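Local coordinates for neurotoxin (Clostridium botulinum, PDB 1ZB7), which cleaves synaptobrevins (VAMP1, VAMP2 and VAMP3) in the host cytosol as a zinc endopeptidase, cutting VAMP2 at an Ala-Ala bond, at residues A[328-331]-A[337-340]; A[31-36]-A[139-144]. All blocks are in the same frame, centred on the assembly; numbering follows the deposited sequence.

In the fold
Followed from the N terminus, the chain first enters contact 2 at 31-36, whose second half is the start of strand 34-38 of the eight-stranded mixed sheet. About a hundred residues later, after helices 82-99 and 103-114, it returns as strand 137-142 and closes that long loop at 139-144. Strand 19-23 lies between the two strands, so the contact reaches over it. Contact 1 comes much later and closes a short loop: helix 316-327 ends, a two-stranded hairpin turns back through 332-336, and helix 341-354 begins. The contacts follow in series, neither enclosing nor crossing the other, with centres about 38 Å apart. Both lie at the surface of the one protease domain.

Contact 1. Residues A[328-331]-A[337-340]; sequences DFVE and YSVD
V330 and S338 pair in a small antiparallel beta hairpin that joins helix 316-327 to helix 341-354. They form its hydrogen-bonded pair: V330 N gives to S338 O at 3.0 Å and S338 N returns a bond to V330 O, each bent to about 150° at the hydrogen. V330 O also receives a CA-H...O contact from Y337 CA at 3.2 Å. On the side away from the turn a water links the segments, donating to D328 O and accepting from D340 N. D340 suits this junction because its carboxylate caps the next helix through K343 N.

E331 and Y337 make the neighbouring non-hydrogen-bonded pair, and their side chains run side by side in the same direction. E331 turns CG away from its own amide nitrogen (chi1 -161°) and runs on extended along the tyrosine, its carboxylate plane turned 41° from the ring. E331 CG lies 3.8 Å from Y337 CE1, so a long, flexible acid offers methylene here and charge further out, where OE1 forms a salt bridge with K324.

Apolar packing takes the side turned to helix 282-303. F329, a large aromatic suited to a buried site, rests on A300 and L303; its CE1 meets V339 CG2 at 3.9 Å, and its CB approaches Y337 CD1 at 4.2 Å. The branched V339 is also packed on L293 and Q297.

At the ring's polar end, a second water lies in the plane of Y337 at its edge, donating to E331 OE1 at 3.2 Å.

Contact 2. Residues A[31-36]-A[139-144]; sequences GTYYKA and NKKIIQ
Y33 swings CG to the side opposite its carbonyl carbon, and K141 sends its chain out beside its own carbonyl carbon before bending at chi3 (-100°); the lysine's end is thereby folded over the tyrosine ring. K141 CE sits almost over the ring centre, 3.7 Å from the centroid and 12° off the normal, a CH-pi contact. The ammonium follows as a cation-pi partner, with K141 NZ 4.5 Å from the Y33 centroid and 26° off the normal. Nearer its backbone, K141 CB reaches Y33 CE1 at 3.8 Å. Lysine fits here because its CE methylene, probably polarised by the adjoining charge, and its cation can both meet the pi cloud.

The two segments belong to the large mixed sheet but are not adjacent in it. Strand 19-23 separates strand 34-38 from strand 137-142 and shares backbone hydrogen bonds with both, so Y33, just before its strand, bridges across E23. A large flat residue can span this gap, with the nearest CA atoms, those of Y33 and K141, still 8.1 Å apart. I151 of the edge strand 150-155 touches Y33, N139 and K141.

N139 meets the far end of the tyrosine, its side chain crossing at about a right angle and its amide only modestly tilted from the ring plane. The touch is made by N139 CB, 3.4 Å from Y33 OH, while N139 ND2 donates instead to E23 OE1.

Contact 1. Residues A[328-331]-A[337-340]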
loop_
_atom_site.group_PDB
_atom_site.type_symbol
_atom_site.label_atom_id
_atom_site.label_comp_id
_atom_site.label_asym_id
_atom_site.label_seq_id
_atom_site.Cartn_x
_atom_site.Cartn_y
_atom_site.Cartn_z
ATOM N N ASP A 328 25.366 -19.285 -13.787
ATOM C CA ASP A 328 26.386 -19.777 -12.869
ATOM C C ASP A 328 26.202 -21.277 -12.470
ATOM O O ASP A 328 26.389 -21.681 -11.338
ATOM C CB ASP A 328 26.443 -18.833 -11.682
ATOM C CG ASP A 328 27.701 -18.991 -10.841
ATOM O OD1 ASP A 328 28.666 -19.622 -11.261
ATOM O OD2 ASP A 328 27.692 -18.449 -9.712
ATOM N N PHE A 329 25.842 -22.080 -13.468
ATOM C CA PHE A 329 25.743 -23.545 -13.366
ATOM C C PHE A 329 27.088 -24.161 -13.080
ATOM O O PHE A 329 28.120 -23.598 -13.441
ATOM C CB PHE A 329 25.244 -24.114 -14.674
ATOM C CG PHE A 329 23.835 -23.722 -15.031
ATOM C CD1 PHE A 329 22.851 -23.550 -14.068
ATOM C CD2 PHE A 329 23.480 -23.504 -16.373
ATOM C CE1 PHE A 329 21.565 -23.202 -14.414
ATOM C CE2 PHE A 329 22.181 -23.177 -16.720
ATOM C CZ PHE A 329 21.236 -23.021 -15.727
ATOM N N VAL A 330 27.072 -25.326 -12.404
ATOM C CA VAL A 330 28.257 -26.169 -12.311
ATOM C C VAL A 330 28.220 -27.242 -13.401
ATOM O O VAL A 330 27.184 -27.616 -13.895
ATOM C CB VAL A 330 28.533 -26.705 -10.904
ATOM C CG1 VAL A 330 28.891 -25.513 -10.019
ATOM C CG2 VAL A 330 27.319 -27.468 -10.306
ATOM N N GLU A 331 29.384 -27.635 -13.844
ATOM C CA GLU A 331 29.534 -28.565 -14.950
ATOM C C GLU A 331 30.305 -29.706 -14.409
ATOM O O GLU A 331 31.315 -29.468 -13.815
ATOM C CB GLU A 331 30.393 -27.947 -16.077
ATOM C CG GLU A 331 30.180 -28.658 -17.383
ATOM C CD GLU A 331 30.915 -28.064 -18.504
ATOM O OE1 GLU A 331 31.121 -26.819 -18.517
ATOM O OE2 GLU A 331 31.204 -28.877 -19.414
ATOM N N TYR A 337 25.385 -30.123 -16.704
ATOM C CA TYR A 337 25.101 -28.971 -15.926
ATOM C C TYR A 337 24.107 -29.235 -14.837
ATOM O O TYR A 337 23.148 -30.032 -14.995
ATOM C CB TYR A 337 24.574 -27.841 -16.802
ATOM C CG TYR A 337 25.504 -27.519 -17.950
ATOM C CD1 TYR A 337 26.611 -26.675 -17.762
ATOM C CD2 TYR A 337 25.326 -28.131 -19.206
ATOM C CE1 TYR A 337 27.452 -26.379 -18.814
ATOM C CE2 TYR A 337 26.211 -27.876 -20.292
ATOM C CZ TYR A 337 27.256 -26.969 -20.087
ATOM O OH TYR A 337 28.070 -26.639 -21.149
ATOM N N SER A 338 24.344 -28.553 -13.709
ATOM C CA SER A 338 23.474 -28.652 -12.549
ATOM C C SER A 338 23.496 -27.297 -11.818
ATOM O O SER A 338 24.291 -26.416 -12.122
ATOM C CB SER A 338 23.863 -29.829 -11.657
ATOM O OG SER A 338 25.055 -29.498 -10.945
ATOM N N VAL A 339 22.512 -27.104 -10.945
ATOM C CA VAL A 339 22.382 -25.915 -10.111
ATOM C C VAL A 339 22.916 -26.209 -8.731
ATOM O O VAL A 339 22.392 -27.089 -8.002
ATOM C CB VAL A 339 20.927 -25.473 -9.942
ATOM C CG1 VAL A 339 20.838 -24.196 -9.051
ATOM C CG2 VAL A 339 20.295 -25.192 -11.279
ATOM N N ASP A 340 23.956 -25.466 -8.381
ATOM C CA ASP A 340 24.536 -25.478 -7.045
ATOM C C ASP A 340 23.760 -24.510 -6.165
ATOM O O ASP A 340 23.541 -23.345 -6.536
ATOM C CB ASP A 340 26.013 -25.067 -7.114
ATOM C CG ASP A 340 26.701 -25.109 -5.766
ATOM O OD1 ASP A 340 27.166 -26.204 -5.399
ATOM O OD2 ASP A 340 26.777 -24.089 -5.060
HETATM O O HOH W 1 24.497 -22.976 -9.853
HETATM O O HOH W 2 29.961 -25.159 -20.939
#

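Contact 2. Residues A[31-36]-A[139-144]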
loop_
_atom_site.group_PDB
_atom_site.type_symbol
_atom_site.label_atom_id
_atom_site.label_comp_id
_atom_site.label_asym_id
_atom_site.label_seq_id
_atom_site.Cartn_x
_atom_site.Cartn_y
_atom_site.Cartn_z
ATOM N N GLY A 31 6.736 -4.528 -41.837
ATOM C CA GLY A 31 6.566 -3.616 -40.723
ATOM C C GLY A 31 7.453 -2.377 -40.833
ATOM O O GLY A 31 8.114 -2.161 -41.841
ATOM N N THR A 32 7.449 -1.567 -39.783
ATOM C CA THR A 32 8.144 -0.280 -39.751
ATOM C C THR A 32 9.567 -0.391 -39.165
ATOM O O THR A 32 9.760 -0.907 -38.095
ATOM C CB THR A 32 7.288 0.721 -38.971
ATOM O OG1 THR A 32 6.026 0.842 -39.638
ATOM C CG2 THR A 32 7.936 2.133 -38.873
ATOM N N TYR A 33 10.554 0.101 -39.899
ATOM C CA TYR A 33 11.940 0.131 -39.443
ATOM C C TYR A 33 12.395 1.490 -38.937
ATOM O O TYR A 33 12.113 2.508 -39.529
ATOM C CB TYR A 33 12.891 -0.288 -40.581
ATOM C CG TYR A 33 12.901 -1.764 -40.869
ATOM C CD1 TYR A 33 13.916 -2.575 -40.366
ATOM C CD2 TYR A 33 11.886 -2.347 -41.609
ATOM C CE1 TYR A 33 13.966 -3.877 -40.623
ATOM C CE2 TYR A 33 11.908 -3.694 -41.870
ATOM C CZ TYR A 33 12.944 -4.462 -41.362
ATOM O OH TYR A 33 12.998 -5.812 -41.585
ATOM N N TYR A 34 13.212 1.458 -37.894
ATOM C CA TYR A 34 13.679 2.610 -37.167
ATOM C C TYR A 34 15.185 2.643 -37.041
ATOM O O TYR A 34 15.831 1.598 -36.949
ATOM C CB TYR A 34 13.137 2.564 -35.725
ATOM C CG TYR A 34 11.648 2.416 -35.593
ATOM C CD1 TYR A 34 10.792 3.514 -35.789
ATOM C CD2 TYR A 34 11.088 1.202 -35.233
ATOM C CE1 TYR A 34 9.448 3.373 -35.667
ATOM C CE2 TYR A 34 9.729 1.050 -35.105
ATOM C CZ TYR A 34 8.915 2.139 -35.316
ATOM O OH TYR A 34 7.550 1.976 -35.154
ATOM N N LYS A 35 15.723 3.845 -36.906
ATOM C CA LYS A 35 17.157 4.097 -36.799
ATOM C C LYS A 35 17.536 3.890 -35.343
ATOM O O LYS A 35 16.918 4.433 -34.480
ATOM C CB LYS A 35 17.539 5.455 -37.382
ATOM C CG LYS A 35 19.019 5.806 -37.203
ATOM C CD LYS A 35 19.466 7.014 -38.008
ATOM C CE LYS A 35 20.942 7.128 -38.035
ATOM N NZ LYS A 35 21.418 8.293 -38.734
ATOM N N ALA A 36 18.459 2.950 -35.077
ATOM C CA ALA A 36 18.857 2.564 -33.723
ATOM C C ALA A 36 20.388 2.610 -33.509
ATOM O O ALA A 36 21.138 2.535 -34.442
ATOM C CB ALA A 36 18.192 1.098 -33.328
ATOM N N ASN A 139 14.308 -8.180 -36.489
ATOM C CA ASN A 139 14.805 -7.968 -37.849
ATOM C C ASN A 139 15.694 -6.723 -37.885
ATOM O O ASN A 139 15.340 -5.653 -37.381
ATOM C CB ASN A 139 13.695 -7.667 -38.808
ATOM C CG ASN A 139 12.751 -8.841 -39.066
ATOM O OD1 ASN A 139 13.153 -9.962 -39.259
ATOM N ND2 ASN A 139 11.444 -8.515 -39.142
ATOM N N LYS A 140 16.816 -6.886 -38.537
ATOM C CA LYS A 140 17.743 -5.835 -38.889
ATOM C C LYS A 140 17.842 -5.767 -40.423
ATOM O O LYS A 140 17.886 -6.783 -41.136
ATOM C CB LYS A 140 19.105 -6.202 -38.268
ATOM C CG LYS A 140 20.383 -5.657 -38.968
ATOM C CD LYS A 140 21.666 -6.190 -38.207
ATOM C CE LYS A 140 22.882 -5.331 -38.531
ATOM N NZ LYS A 140 24.170 -6.120 -38.313
ATOM N N LYS A 141 17.951 -4.568 -40.948
ATOM C CA LYS A 141 18.033 -4.383 -42.375
ATOM C C LYS A 141 19.417 -3.880 -42.696
ATOM O O LYS A 141 19.768 -2.774 -42.263
ATOM C CB LYS A 141 16.995 -3.371 -42.797
ATOM C CG LYS A 141 16.551 -3.482 -44.171
ATOM C CD LYS A 141 15.678 -2.303 -44.548
ATOM C CE LYS A 141 14.188 -2.608 -44.507
ATOM N NZ LYS A 141 13.516 -1.533 -45.293
ATOM N N ILE A 142 20.158 -4.646 -43.488
ATOM C CA ILE A 142 21.499 -4.298 -43.969
ATOM C C ILE A 142 21.317 -3.378 -45.170
ATOM O O ILE A 142 20.811 -3.811 -46.163
ATOM C CB ILE A 142 22.324 -5.562 -44.437
ATOM C CG1 ILE A 142 22.408 -6.657 -43.363
ATOM C CG2 ILE A 142 23.707 -5.183 -44.861
ATOM C CD1 ILE A 142 23.169 -6.236 -42.084
ATOM N N ILE A 143 21.709 -2.119 -45.054
ATOM C CA ILE A 143 21.516 -1.147 -46.102
ATOM C C ILE A 143 22.759 -1.067 -46.959
ATOM O O ILE A 143 23.786 -0.559 -46.519
ATOM C CB ILE A 143 21.236 0.304 -45.562
ATOM C CG1 ILE A 143 20.034 0.353 -44.587
ATOM C CG2 ILE A 143 21.049 1.318 -46.790
ATOM C CD1 ILE A 143 18.639 0.388 -45.221
ATOM N N GLN A 144 22.642 -1.517 -48.197
ATOM C CA GLN A 144 23.751 -1.479 -49.140
ATOM C C GLN A 144 23.315 -0.708 -50.375
ATOM O O GLN A 144 22.251 -0.990 -50.931
ATOM C CB GLN A 144 24.195 -2.892 -49.546
ATOM C CG GLN A 144 24.616 -3.841 -48.371
ATOM C CD GLN A 144 26.003 -3.544 -47.759
ATOM O OE1 GLN A 144 26.434 -2.394 -47.704
ATOM N NE2 GLN A 144 26.680 -4.597 -47.261
#